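Local structure of AGR_L_2016p (Agrobacterium tumefaciens, 2GVH) at residues 52-57 / 91-96; 62-67 / 245-250; 214-219 / 253-258. The protein probably hydrolyses the thioester bond of acyl-CoA molecules as a thioesterase built from two hotdog-fold halves in one chain. All blocks are in the same frame, centred on the assembly; numbering follows the deposited sequence.

Contact 1 (52-57 / 91-96)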
ATOM      1  N   LEU B  52     -12.619   0.334  10.295  1.00 62.51           N
ATOM      2  CA  LEU B  52     -13.063   1.686  10.597  1.00 65.36           C
ATOM      3  C   LEU B  52     -12.762   2.624   9.454  1.00 64.31           C
ATOM      4  O   LEU B  52     -13.654   3.313   8.976  1.00 67.69           O
ATOM      5  CB  LEU B  52     -12.435   2.200  11.882  1.00 64.89           C
ATOM      6  CG  LEU B  52     -13.276   1.782  13.069  1.00 71.00           C
ATOM      7  CD1 LEU B  52     -12.599   2.129  14.366  1.00 69.49           C
ATOM      8  CD2 LEU B  52     -14.629   2.434  12.982  1.00 72.22           C
ATOM      9  N   ALA B  53     -11.508   2.647   9.019  1.00 63.39           N
ATOM     10  CA  ALA B  53     -11.089   3.485   7.893  1.00 62.98           C
ATOM     11  C   ALA B  53     -11.988   3.357   6.644  1.00 63.07           C
ATOM     12  O   ALA B  53     -12.332   4.344   6.013  1.00 66.22           O
ATOM     13  CB  ALA B  53      -9.611   3.180   7.553  1.00 60.08           C
ATOM     14  N   LEU B  54     -12.400   2.133   6.322  1.00 63.06           N
ATOM     15  CA  LEU B  54     -13.203   1.867   5.141  1.00 62.30           C
ATOM     16  C   LEU B  54     -14.583   2.381   5.331  1.00 63.91           C
ATOM     17  O   LEU B  54     -15.168   2.921   4.384  1.00 66.00           O
ATOM     18  CB  LEU B  54     -13.250   0.385   4.780  1.00 61.58           C
ATOM     19  CG  LEU B  54     -11.996  -0.229   4.179  1.00 63.21           C
ATOM     20  CD1 LEU B  54     -12.250  -1.559   3.490  1.00 59.17           C
ATOM     21  CD2 LEU B  54     -11.429   0.680   3.195  1.00 67.69           C
HETATM   22  N   MSE B  55     -15.108   2.250   6.538  1.00 64.24           N
HETATM   23  CA  MSE B  55     -16.389   2.876   6.837  1.00 63.89           C
HETATM   24  C   MSE B  55     -16.318   4.388   6.605  1.00 62.54           C
HETATM   25  O   MSE B  55     -17.228   4.981   6.040  1.00 62.38           O
HETATM   26  CB  MSE B  55     -16.811   2.578   8.254  1.00 64.82           C
HETATM   27  CG  MSE B  55     -17.070   1.104   8.519  1.00 70.97           C
HETATM   28 SE   MSE B  55     -17.572   0.716  10.406  1.00 77.84          SE
HETATM   29  CE  MSE B  55     -19.400   1.257  10.288  1.00 71.70           C
ATOM     30  N   ASP B  56     -15.225   5.023   7.016  1.00 60.74           N
ATOM     31  CA  ASP B  56     -15.132   6.438   6.796  1.00 61.06           C
ATOM     32  C   ASP B  56     -14.948   6.717   5.315  1.00 61.36           C
ATOM     33  O   ASP B  56     -15.566   7.639   4.783  1.00 59.57           O
ATOM     34  CB  ASP B  56     -14.063   7.048   7.687  1.00 62.56           C
ATOM     35  CG  ASP B  56     -13.659   8.446   7.268  1.00 71.51           C
ATOM     36  OD1 ASP B  56     -14.284   9.419   7.733  1.00 76.07           O
ATOM     37  OD2 ASP B  56     -12.671   8.558   6.491  1.00 73.83           O
ATOM     38  N   ARG B  57     -14.097   5.919   4.635  1.00 62.41           N
ATOM     39  CA  ARG B  57     -13.898   6.179   3.178  1.00 62.66           C
ATOM     40  C   ARG B  57     -15.233   6.205   2.397  1.00 64.21           C
ATOM     41  O   ARG B  57     -15.498   7.128   1.616  1.00 69.07           O
ATOM     42  CB  ARG B  57     -12.913   5.216   2.552  1.00 62.43           C
ATOM     43  CG  ARG B  57     -12.206   5.762   1.281  1.00 66.02           C
ATOM     44  CD  ARG B  57     -11.424   4.661   0.532  1.00 64.58           C
ATOM     45  NE  ARG B  57     -10.415   4.118   1.399  1.00 74.64           N
ATOM     46  CZ  ARG B  57      -9.951   2.876   1.355  1.00 77.91           C
ATOM     47  NH1 ARG B  57     -10.396   1.995   0.470  1.00 67.15           N
ATOM     48  NH2 ARG B  57      -9.025   2.510   2.225  1.00 84.81           N
ATOM     49  N   VAL B  91     -16.709  -8.338   2.256  1.00 60.27           N
ATOM     50  CA  VAL B  91     -17.164  -7.314   3.209  1.00 61.10           C
ATOM     51  C   VAL B  91     -17.677  -6.094   2.503  1.00 61.79           C
ATOM     52  O   VAL B  91     -16.961  -5.474   1.721  1.00 65.52           O
ATOM     53  CB  VAL B  91     -16.043  -6.957   4.226  1.00 58.14           C
ATOM     54  CG1 VAL B  91     -16.576  -6.152   5.339  1.00 57.29           C
ATOM     55  CG2 VAL B  91     -15.545  -8.233   4.819  1.00 57.38           C
ATOM     56  N   GLU B  92     -18.915  -5.748   2.759  1.00 62.88           N
ATOM     57  CA  GLU B  92     -19.531  -4.651   2.043  1.00 62.89           C
ATOM     58  C   GLU B  92     -19.782  -3.468   2.932  1.00 61.96           C
ATOM     59  O   GLU B  92     -20.401  -3.600   3.961  1.00 63.46           O
ATOM     60  CB  GLU B  92     -20.847  -5.091   1.422  1.00 62.10           C
ATOM     61  CG  GLU B  92     -21.372  -4.108   0.395  1.00 70.98           C
ATOM     62  CD  GLU B  92     -22.722  -4.481  -0.205  1.00 70.17           C
ATOM     63  OE1 GLU B  92     -23.254  -5.557   0.087  1.00 80.79           O
ATOM     64  OE2 GLU B  92     -23.284  -3.669  -0.965  1.00 82.07           O
ATOM     65  N   PHE B  93     -19.319  -2.299   2.512  1.00 62.33           N
ATOM     66  CA  PHE B  93     -19.559  -1.075   3.242  1.00 60.98           C
ATOM     67  C   PHE B  93     -20.553  -0.211   2.460  1.00 61.01           C
ATOM     68  O   PHE B  93     -20.287   0.187   1.326  1.00 64.80           O
ATOM     69  CB  PHE B  93     -18.248  -0.340   3.453  1.00 57.88           C
ATOM     70  CG  PHE B  93     -17.206  -1.158   4.174  1.00 62.31           C
ATOM     71  CD1 PHE B  93     -16.509  -2.156   3.519  1.00 64.57           C
ATOM     72  CD2 PHE B  93     -16.913  -0.913   5.499  1.00 62.49           C
ATOM     73  CE1 PHE B  93     -15.552  -2.916   4.174  1.00 65.22           C
ATOM     74  CE2 PHE B  93     -15.968  -1.655   6.165  1.00 65.47           C
ATOM     75  CZ  PHE B  93     -15.265  -2.669   5.500  1.00 63.14           C
ATOM     76  N   THR B  94     -21.675   0.088   3.060  1.00 57.30           N
ATOM     77  CA  THR B  94     -22.727   0.892   2.374  1.00 59.81           C
ATOM     78  C   THR B  94     -22.915   2.193   3.122  1.00 60.24           C
ATOM     79  O   THR B  94     -22.885   2.191   4.345  1.00 61.11           O
ATOM     80  CB  THR B  94     -24.100   0.237   2.419  1.00 55.18           C
ATOM     81  OG1 THR B  94     -24.314  -0.154   3.761  1.00 63.62           O
ATOM     82  CG2 THR B  94     -24.180  -0.988   1.607  1.00 57.41           C
ATOM     83  N   ALA B  95     -23.077   3.293   2.385  1.00 59.67           N
ATOM     84  CA  ALA B  95     -23.303   4.590   2.975  1.00 59.26           C
ATOM     85  C   ALA B  95     -24.533   5.280   2.361  1.00 60.74           C
ATOM     86  O   ALA B  95     -24.744   5.225   1.140  1.00 61.06           O
ATOM     87  CB  ALA B  95     -22.107   5.444   2.826  1.00 57.59           C
ATOM     88  N   ARG B  96     -25.309   5.942   3.222  1.00 60.43           N
ATOM     89  CA  ARG B  96     -26.445   6.792   2.830  1.00 62.60           C
ATOM     90  C   ARG B  96     -26.397   8.084   3.610  1.00 63.06           C
ATOM     91  O   ARG B  96     -26.250   8.073   4.825  1.00 66.47           O
ATOM     92  CB  ARG B  96     -27.789   6.166   3.211  1.00 62.72           C
ATOM     93  CG  ARG B  96     -28.243   4.971   2.450  1.00 63.91           C
ATOM     94  CD  ARG B  96     -29.248   4.100   3.258  1.00 65.95           C
ATOM     95  NE  ARG B  96     -29.222   2.712   2.707  1.00 47.11           N
TER
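Helix segment 52-57 lies against strand segment 91-96, the two backbones coming nearest where the CA atoms of Met-55 and Phe-93 stand 6.2 Å apart. Phe-93 makes the contact from the strand, its CB directed at the helix and its ring received by two consecutive helix residues. Leu-54 comes over one face: its CB makes a CH-pi contact 3.8 Å from the centroid of the Phe-93 ring, 16° off the ring normal and displaced toward the rim. Leu-54 CD1 lies on the same side of the ring, beyond its rim, 3.6 Å from Phe-93 CE1. Met-55, a selenomethionine, takes the edge instead, with its CG near the ring plane and 3.6 Å from Phe-93 CD2. Its CG, anti to the carbonyl carbon (chi1 -64°), is thereby brought to the ring edge, and the extended chi2 (178°) carries SE onward, away from it. Both side chains cross the phenylalanine at about a right angle. Around this buried apolar cluster, Met-111 from strand 104-115 and Val-58 from the next helical turn also pack on Phe-93, while Leu-31 touches Leu-54. A long helix seated on the concave side of an antiparallel sheet in this way is the hallmark of the hotdog fold.

Contact 2 (62-67 / 245-250)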
ATOM      1  N   ALA B  62     -19.734   9.070  -0.293  1.00 57.64           N
ATOM      2  CA  ALA B  62     -21.165   9.356  -0.327  1.00 56.99           C
ATOM      3  C   ALA B  62     -21.438  10.848  -0.235  1.00 57.99           C
ATOM      4  O   ALA B  62     -22.090  11.416  -1.112  1.00 59.44           O
ATOM      5  CB  ALA B  62     -21.895   8.628   0.776  1.00 54.82           C
ATOM      6  N   ALA B  63     -20.913  11.458   0.818  1.00 57.99           N
ATOM      7  CA  ALA B  63     -20.931  12.885   1.040  1.00 57.83           C
ATOM      8  C   ALA B  63     -20.520  13.682  -0.175  1.00 58.85           C
ATOM      9  O   ALA B  63     -21.221  14.605  -0.567  1.00 60.52           O
ATOM     10  CB  ALA B  63     -20.033  13.221   2.198  1.00 57.68           C
ATOM     11  N   THR B  64     -19.377  13.334  -0.767  1.00 62.34           N
ATOM     12  CA  THR B  64     -18.825  14.122  -1.857  1.00 63.19           C
ATOM     13  C   THR B  64     -19.726  14.044  -3.085  1.00 63.99           C
ATOM     14  O   THR B  64     -19.898  15.012  -3.808  1.00 65.67           O
ATOM     15  CB  THR B  64     -17.410  13.706  -2.201  1.00 64.06           C
ATOM     16  OG1 THR B  64     -16.638  13.541  -0.992  1.00 66.98           O
ATOM     17  CG2 THR B  64     -16.775  14.782  -3.074  1.00 63.45           C
ATOM     18  N   ARG B  65     -20.328  12.887  -3.293  1.00 65.28           N
ATOM     19  CA  ARG B  65     -21.236  12.689  -4.404  1.00 65.69           C
ATOM     20  C   ARG B  65     -22.470  13.512  -4.190  1.00 66.35           C
ATOM     21  O   ARG B  65     -23.119  13.922  -5.138  1.00 67.12           O
ATOM     22  CB  ARG B  65     -21.683  11.239  -4.487  1.00 65.71           C
ATOM     23  CG  ARG B  65     -20.795  10.327  -5.290  1.00 68.60           C
ATOM     24  CD  ARG B  65     -21.459   8.961  -5.399  1.00 69.89           C
ATOM     25  NE  ARG B  65     -21.150   8.321  -6.668  1.00 71.80           N
ATOM     26  CZ  ARG B  65     -21.250   7.012  -6.914  1.00 69.03           C
ATOM     27  NH1 ARG B  65     -21.663   6.161  -5.983  1.00 63.65           N
ATOM     28  NH2 ARG B  65     -20.920   6.553  -8.112  1.00 69.65           N
ATOM     29  N   PHE B  66     -22.821  13.701  -2.930  1.00 65.37           N
ATOM     30  CA  PHE B  66     -24.031  14.392  -2.615  1.00 63.98           C
ATOM     31  C   PHE B  66     -23.847  15.888  -2.815  1.00 64.00           C
ATOM     32  O   PHE B  66     -24.641  16.531  -3.521  1.00 63.35           O
ATOM     33  CB  PHE B  66     -24.477  14.115  -1.181  1.00 64.16           C
ATOM     34  CG  PHE B  66     -25.786  14.817  -0.820  1.00 64.00           C
ATOM     35  CD1 PHE B  66     -26.999  14.316  -1.273  1.00 68.98           C
ATOM     36  CD2 PHE B  66     -25.786  15.991  -0.067  1.00 62.22           C
ATOM     37  CE1 PHE B  66     -28.209  14.959  -0.957  1.00 71.17           C
ATOM     38  CE2 PHE B  66     -27.001  16.664   0.255  1.00 63.68           C
ATOM     39  CZ  PHE B  66     -28.205  16.152  -0.186  1.00 64.12           C
ATOM     40  N   GLY B  67     -22.793  16.433  -2.198  1.00 63.72           N
ATOM     41  CA  GLY B  67     -22.623  17.894  -2.164  1.00 63.48           C
ATOM     42  C   GLY B  67     -21.653  18.418  -3.191  1.00 63.91           C
ATOM     43  O   GLY B  67     -21.536  19.608  -3.344  1.00 61.58           O
ATOM     44  N   GLU B 245     -15.921   8.553 -12.337  1.00 67.33           N
ATOM     45  CA  GLU B 245     -16.746   9.654 -11.952  1.00 67.58           C
ATOM     46  C   GLU B 245     -15.855  10.667 -11.274  1.00 68.64           C
ATOM     47  O   GLU B 245     -15.047  10.318 -10.400  1.00 68.76           O
ATOM     48  CB  GLU B 245     -17.836   9.180 -11.012  1.00 68.60           C
ATOM     49  CG  GLU B 245     -18.782  10.283 -10.535  1.00 69.74           C
ATOM     50  CD  GLU B 245     -19.850   9.730  -9.644  1.00 71.76           C
ATOM     51  OE1 GLU B 245     -20.469   8.713 -10.023  1.00 73.12           O
ATOM     52  OE2 GLU B 245     -20.068  10.302  -8.565  1.00 73.73           O
ATOM     53  N   ASN B 246     -15.988  11.919 -11.702  1.00 70.13           N
ATOM     54  CA  ASN B 246     -15.272  13.003 -11.070  1.00 71.22           C
ATOM     55  C   ASN B 246     -16.002  13.367  -9.803  1.00 71.40           C
ATOM     56  O   ASN B 246     -17.187  13.705  -9.847  1.00 70.91           O
ATOM     57  CB  ASN B 246     -15.196  14.216 -11.985  1.00 71.90           C
ATOM     58  CG  ASN B 246     -14.238  15.264 -11.465  1.00 77.05           C
ATOM     59  OD1 ASN B 246     -14.547  15.995 -10.519  1.00 75.61           O
ATOM     60  ND2 ASN B 246     -13.055  15.333 -12.077  1.00 76.51           N
ATOM     61  N   LEU B 247     -15.297  13.303  -8.678  1.00 72.63           N
ATOM     62  CA  LEU B 247     -15.930  13.509  -7.392  1.00 73.62           C
ATOM     63  C   LEU B 247     -16.597  14.880  -7.243  1.00 74.27           C
ATOM     64  O   LEU B 247     -17.718  14.975  -6.772  1.00 75.65           O
ATOM     65  CB  LEU B 247     -14.951  13.225  -6.259  1.00 74.57           C
ATOM     66  CG  LEU B 247     -14.916  11.754  -5.794  1.00 76.66           C
ATOM     67  CD1 LEU B 247     -14.167  11.645  -4.474  1.00 76.07           C
ATOM     68  CD2 LEU B 247     -16.320  11.131  -5.657  1.00 78.47           C
ATOM     69  N   LEU B 248     -15.925  15.933  -7.680  1.00 73.59           N
ATOM     70  CA  LEU B 248     -16.400  17.276  -7.427  1.00 72.68           C
ATOM     71  C   LEU B 248     -17.411  17.739  -8.467  1.00 73.28           C
ATOM     72  O   LEU B 248     -18.340  18.454  -8.140  1.00 72.44           O
ATOM     73  CB  LEU B 248     -15.225  18.250  -7.321  1.00 72.60           C
ATOM     74  CG  LEU B 248     -14.215  17.952  -6.203  1.00 70.73           C
ATOM     75  CD1 LEU B 248     -12.926  18.789  -6.333  1.00 66.61           C
ATOM     76  CD2 LEU B 248     -14.852  18.128  -4.835  1.00 65.30           C
ATOM     77  N   THR B 249     -17.231  17.317  -9.715  1.00 74.12           N
ATOM     78  CA  THR B 249     -18.109  17.762 -10.807  1.00 73.59           C
ATOM     79  C   THR B 249     -19.248  16.773 -11.038  1.00 72.56           C
ATOM     80  O   THR B 249     -20.352  17.179 -11.400  1.00 72.98           O
ATOM     81  CB  THR B 249     -17.342  17.973 -12.155  1.00 74.69           C
ATOM     82  OG1 THR B 249     -17.060  16.699 -12.771  1.00 74.82           O
ATOM     83  CG2 THR B 249     -16.020  18.739 -11.938  1.00 74.04           C
ATOM     84  N   GLY B 250     -18.968  15.479 -10.853  1.00 70.80           N
ATOM     85  CA  GLY B 250     -19.962  14.424 -11.095  1.00 69.61           C
ATOM     86  C   GLY B 250     -19.914  13.787 -12.480  1.00 68.12           C
ATOM     87  O   GLY B 250     -20.756  12.953 -12.833  1.00 67.68           O
TER
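The guanidinium of Arg-65 meets the carboxylate of Glu-245 with its edge, the acid carbon CD lying in the guanidinium plane, and the two flat groups are turned 32° against each other. The grip is side-on and two-pronged. NE of Arg-65 donates to OE2 of Glu-245 at 2.9 Å, nearly straight at 167°, reaching that oxygen on its syn side. NH2 of Arg-65 donates to OE1 of Glu-245, also at 2.9 Å, but arrives from above the carboxylate plane. Glu-245 reaches across almost fully extended, its CG anti to the backbone N (chi1 180°), whereas the arginine chain bends at chi3. Further charges surround the pair: Arg-68 and Arg-252 also bind Glu-245, and Glu-223 takes NH2 of Arg-65, a network that would be expected to favour the ionised carboxylate. Beside it the contact is van der Waals packing. CG2 of Thr-64 rests 3.8 Å from O of Leu-247, a carbonyl bound by Arg-68 NH1, and 4.0 Å from CB of Leu-247, while its hydroxyl is bonded to the carbonyl of Phe-60 in its own helix. In the turn, an Asx motif, OD1 of Asn-246 accepts from N of Thr-249 at 3.1 Å. The contact thus joins the C-terminal end of the long helix of the first hotdog unit to the turn that follows strand 235-246 of the second.

Contact 3 (214-219 / 253-258)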
ATOM      1  N   ARG B 214     -11.311   5.825 -22.225  1.00 69.86           N
ATOM      2  CA  ARG B 214     -10.538   6.982 -21.777  1.00 72.75           C
ATOM      3  C   ARG B 214      -9.683   6.583 -20.583  1.00 73.34           C
ATOM      4  O   ARG B 214      -9.847   5.508 -20.042  1.00 75.00           O
ATOM      5  CB  ARG B 214     -11.438   8.208 -21.481  1.00 73.00           C
ATOM      6  CG  ARG B 214     -12.237   8.141 -20.208  1.00 74.98           C
ATOM      7  CD  ARG B 214     -13.140   9.393 -20.006  1.00 80.49           C
ATOM      8  NE  ARG B 214     -12.489  10.580 -19.427  1.00 89.22           N
ATOM      9  CZ  ARG B 214     -11.969  10.649 -18.197  1.00 96.54           C
ATOM     10  NH1 ARG B 214     -11.981   9.587 -17.381  1.00 94.71           N
ATOM     11  NH2 ARG B 214     -11.412  11.785 -17.783  1.00 92.81           N
ATOM     12  N   ALA B 215      -8.749   7.443 -20.208  1.00 74.58           N
ATOM     13  CA  ALA B 215      -7.890   7.189 -19.072  1.00 74.18           C
ATOM     14  C   ALA B 215      -8.575   7.753 -17.837  1.00 73.89           C
ATOM     15  O   ALA B 215      -9.315   8.756 -17.920  1.00 74.35           O
ATOM     16  CB  ALA B 215      -6.527   7.815 -19.287  1.00 73.80           C
ATOM     17  N   ILE B 216      -8.334   7.081 -16.713  1.00 72.51           N
ATOM     18  CA  ILE B 216      -8.906   7.436 -15.412  1.00 72.38           C
ATOM     19  C   ILE B 216      -7.930   8.300 -14.638  1.00 73.10           C
ATOM     20  O   ILE B 216      -6.760   7.948 -14.532  1.00 71.61           O
ATOM     21  CB  ILE B 216      -9.208   6.157 -14.577  1.00 72.20           C
ATOM     22  CG1 ILE B 216     -10.295   5.356 -15.278  1.00 70.11           C
ATOM     23  CG2 ILE B 216      -9.672   6.507 -13.158  1.00 67.91           C
ATOM     24  CD1 ILE B 216     -10.279   3.925 -14.937  1.00 68.47           C
ATOM     25  N   GLU B 217      -8.437   9.403 -14.078  1.00 75.62           N
ATOM     26  CA  GLU B 217      -7.615  10.347 -13.337  1.00 78.35           C
ATOM     27  C   GLU B 217      -7.678  10.263 -11.813  1.00 80.10           C
ATOM     28  O   GLU B 217      -8.629   9.759 -11.233  1.00 79.14           O
ATOM     29  CB  GLU B 217      -7.889  11.763 -13.823  1.00 79.28           C
ATOM     30  CG  GLU B 217      -7.029  12.088 -15.039  1.00 86.56           C
ATOM     31  CD  GLU B 217      -7.673  13.063 -15.978  1.00 96.17           C
ATOM     32  OE1 GLU B 217      -8.195  14.097 -15.492  1.00101.02           O
ATOM     33  OE2 GLU B 217      -7.634  12.799 -17.203  1.00 95.84           O
ATOM     34  N   ILE B 218      -6.618  10.755 -11.187  1.00 83.15           N
ATOM     35  CA  ILE B 218      -6.402  10.693  -9.743  1.00 84.54           C
ATOM     36  C   ILE B 218      -7.554  11.247  -8.866  1.00 84.84           C
ATOM     37  O   ILE B 218      -7.882  10.651  -7.827  1.00 86.71           O
ATOM     38  CB  ILE B 218      -5.008  11.339  -9.380  1.00 85.68           C
ATOM     39  CG1 ILE B 218      -4.606  11.073  -7.929  1.00 84.86           C
ATOM     40  CG2 ILE B 218      -4.980  12.843  -9.713  1.00 88.10           C
ATOM     41  CD1 ILE B 218      -4.531   9.653  -7.589  1.00 87.41           C
ATOM     42  N   GLY B 219      -8.179  12.351  -9.276  1.00 82.59           N
ATOM     43  CA  GLY B 219      -9.285  12.929  -8.492  1.00 80.98           C
ATOM     44  C   GLY B 219     -10.648  12.268  -8.704  1.00 80.79           C
ATOM     45  O   GLY B 219     -11.714  12.914  -8.535  1.00 80.55           O
ATOM     46  N   HIS B 253     -18.102   8.672 -17.168  1.00 70.14           N
ATOM     47  CA  HIS B 253     -17.835   8.105 -18.481  1.00 71.11           C
ATOM     48  C   HIS B 253     -17.588   6.633 -18.307  1.00 71.16           C
ATOM     49  O   HIS B 253     -16.897   6.202 -17.359  1.00 71.62           O
ATOM     50  CB  HIS B 253     -16.575   8.680 -19.104  1.00 72.15           C
ATOM     51  CG  HIS B 253     -16.657  10.134 -19.415  1.00 80.31           C
ATOM     52  ND1 HIS B 253     -15.847  11.069 -18.802  1.00 82.25           N
ATOM     53  CD2 HIS B 253     -17.453  10.821 -20.273  1.00 79.00           C
ATOM     54  CE1 HIS B 253     -16.142  12.268 -19.270  1.00 83.21           C
ATOM     55  NE2 HIS B 253     -17.111  12.144 -20.164  1.00 80.59           N
ATOM     56  N   ILE B 254     -18.147   5.864 -19.233  1.00 70.56           N
ATOM     57  CA  ILE B 254     -17.825   4.452 -19.330  1.00 70.11           C
ATOM     58  C   ILE B 254     -16.368   4.372 -19.755  1.00 69.12           C
ATOM     59  O   ILE B 254     -15.924   5.123 -20.585  1.00 71.55           O
ATOM     60  CB  ILE B 254     -18.795   3.710 -20.292  1.00 70.42           C
ATOM     61  CG1 ILE B 254     -18.411   2.232 -20.483  1.00 74.24           C
ATOM     62  CG2 ILE B 254     -18.934   4.467 -21.638  1.00 73.44           C
ATOM     63  CD1 ILE B 254     -18.913   1.281 -19.363  1.00 76.66           C
ATOM     64  N   THR B 255     -15.615   3.487 -19.145  1.00 68.16           N
ATOM     65  CA  THR B 255     -14.185   3.448 -19.352  1.00 68.03           C
ATOM     66  C   THR B 255     -13.771   2.159 -20.041  1.00 67.79           C
ATOM     67  O   THR B 255     -12.927   2.181 -20.933  1.00 70.23           O
ATOM     68  CB  THR B 255     -13.464   3.563 -17.999  1.00 68.11           C
ATOM     69  OG1 THR B 255     -13.569   4.910 -17.517  1.00 70.36           O
ATOM     70  CG2 THR B 255     -11.998   3.189 -18.102  1.00 65.55           C
ATOM     71  N   ALA B 256     -14.356   1.040 -19.628  1.00 66.24           N
ATOM     72  CA  ALA B 256     -13.995  -0.278 -20.138  1.00 65.46           C
ATOM     73  C   ALA B 256     -15.079  -1.299 -19.859  1.00 66.47           C
ATOM     74  O   ALA B 256     -15.805  -1.181 -18.881  1.00 67.92           O
ATOM     75  CB  ALA B 256     -12.661  -0.759 -19.509  1.00 65.02           C
ATOM     76  N   THR B 257     -15.163  -2.309 -20.714  1.00 67.38           N
ATOM     77  CA  THR B 257     -15.960  -3.488 -20.456  1.00 67.58           C
ATOM     78  C   THR B 257     -15.058  -4.713 -20.550  1.00 68.83           C
ATOM     79  O   THR B 257     -14.260  -4.822 -21.472  1.00 70.54           O
ATOM     80  CB  THR B 257     -17.085  -3.593 -21.479  1.00 69.00           C
ATOM     81  OG1 THR B 257     -17.876  -2.389 -21.427  1.00 71.45           O
ATOM     82  CG2 THR B 257     -17.967  -4.821 -21.202  1.00 66.85           C
ATOM     83  N   GLY B 258     -15.172  -5.629 -19.591  1.00 68.31           N
ATOM     84  CA  GLY B 258     -14.352  -6.822 -19.574  1.00 63.62           C
ATOM     85  C   GLY B 258     -15.195  -8.049 -19.347  1.00 63.96           C
ATOM     86  O   GLY B 258     -16.278  -7.980 -18.757  1.00 66.26           O
TER
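Arg-214 and His-253 cross at about a right angle, with the guanidinium plane of the arginine tilted only 26° from the imidazole ring. The histidine nitrogen ND1 lies over one face of the guanidinium, but the group as a whole is not centred on the ring. The closest touch comes from the aliphatic part of the arginine, CD of Arg-214 lying 3.4 Å from ND1 of His-253, with CB of His-253 at 3.6 Å from the same CD. NE of Arg-214 also comes within 3.5 Å of ND1 of His-253, but its angle is too poor for a hydrogen bond. Two bends bring the arginine here: CG sits between the backbone N and the carbonyl carbon (chi1 75°), and the chain turns again at chi3 (-83°), so that CD and NE pass the imidazole and the guanidinium turns back over its own loop.

Further along, Ile-216 and Thr-255 also cross at about a right angle. The threonine offers its methyl rather than its hydroxyl, CG2 of Thr-255 lying 3.7 Å from CD1 of Ile-216. That methyl, anti to the backbone N, is also 3.7 Å from the carbonyl O of Arg-214, so it touches both the loop backbone and the isoleucine. Thr-255 and Ala-256 together face Leu-242, forming a classic beta bulge in strand 252-264, while Ala-182 of helix 179-198 also packs on Ile-216.

Between the two segments the loop therefore rests on van der Waals contacts, with apolar packing on its buried side and the arginine CD and NE against the imidazole ND1 on its partly exposed side. The long ion pairs of Arg-214 with Glu-217 and Glu-220 are weak; the Glu-217 oxygen lies well out of the guanidinium plane with no N-H aimed at it, so that pair is probably a matter of charge alone.

How the contacts relate
Contact 1 lies within the first hotdog half, contact 3 within the second, and contact 2 bridges the two. Contacts 1 and 2 share helix 49-67, and their centres are 16 Å apart; they meet where Ala-95 CB lies 3.8 Å from Ala-62 CB. Contacts 2 and 3 are equally spaced and reach neighbouring strands, 235-246 and 252-264, of one antiparallel sheet, touching through Leu-247 and Gly-219. Contacts 1 and 3 do not touch, their centres being 23 Å apart. Along the chain contact 1 closes before contact 3 opens, while contact 2 crosses both, and is one place where the two hotdog units are held together.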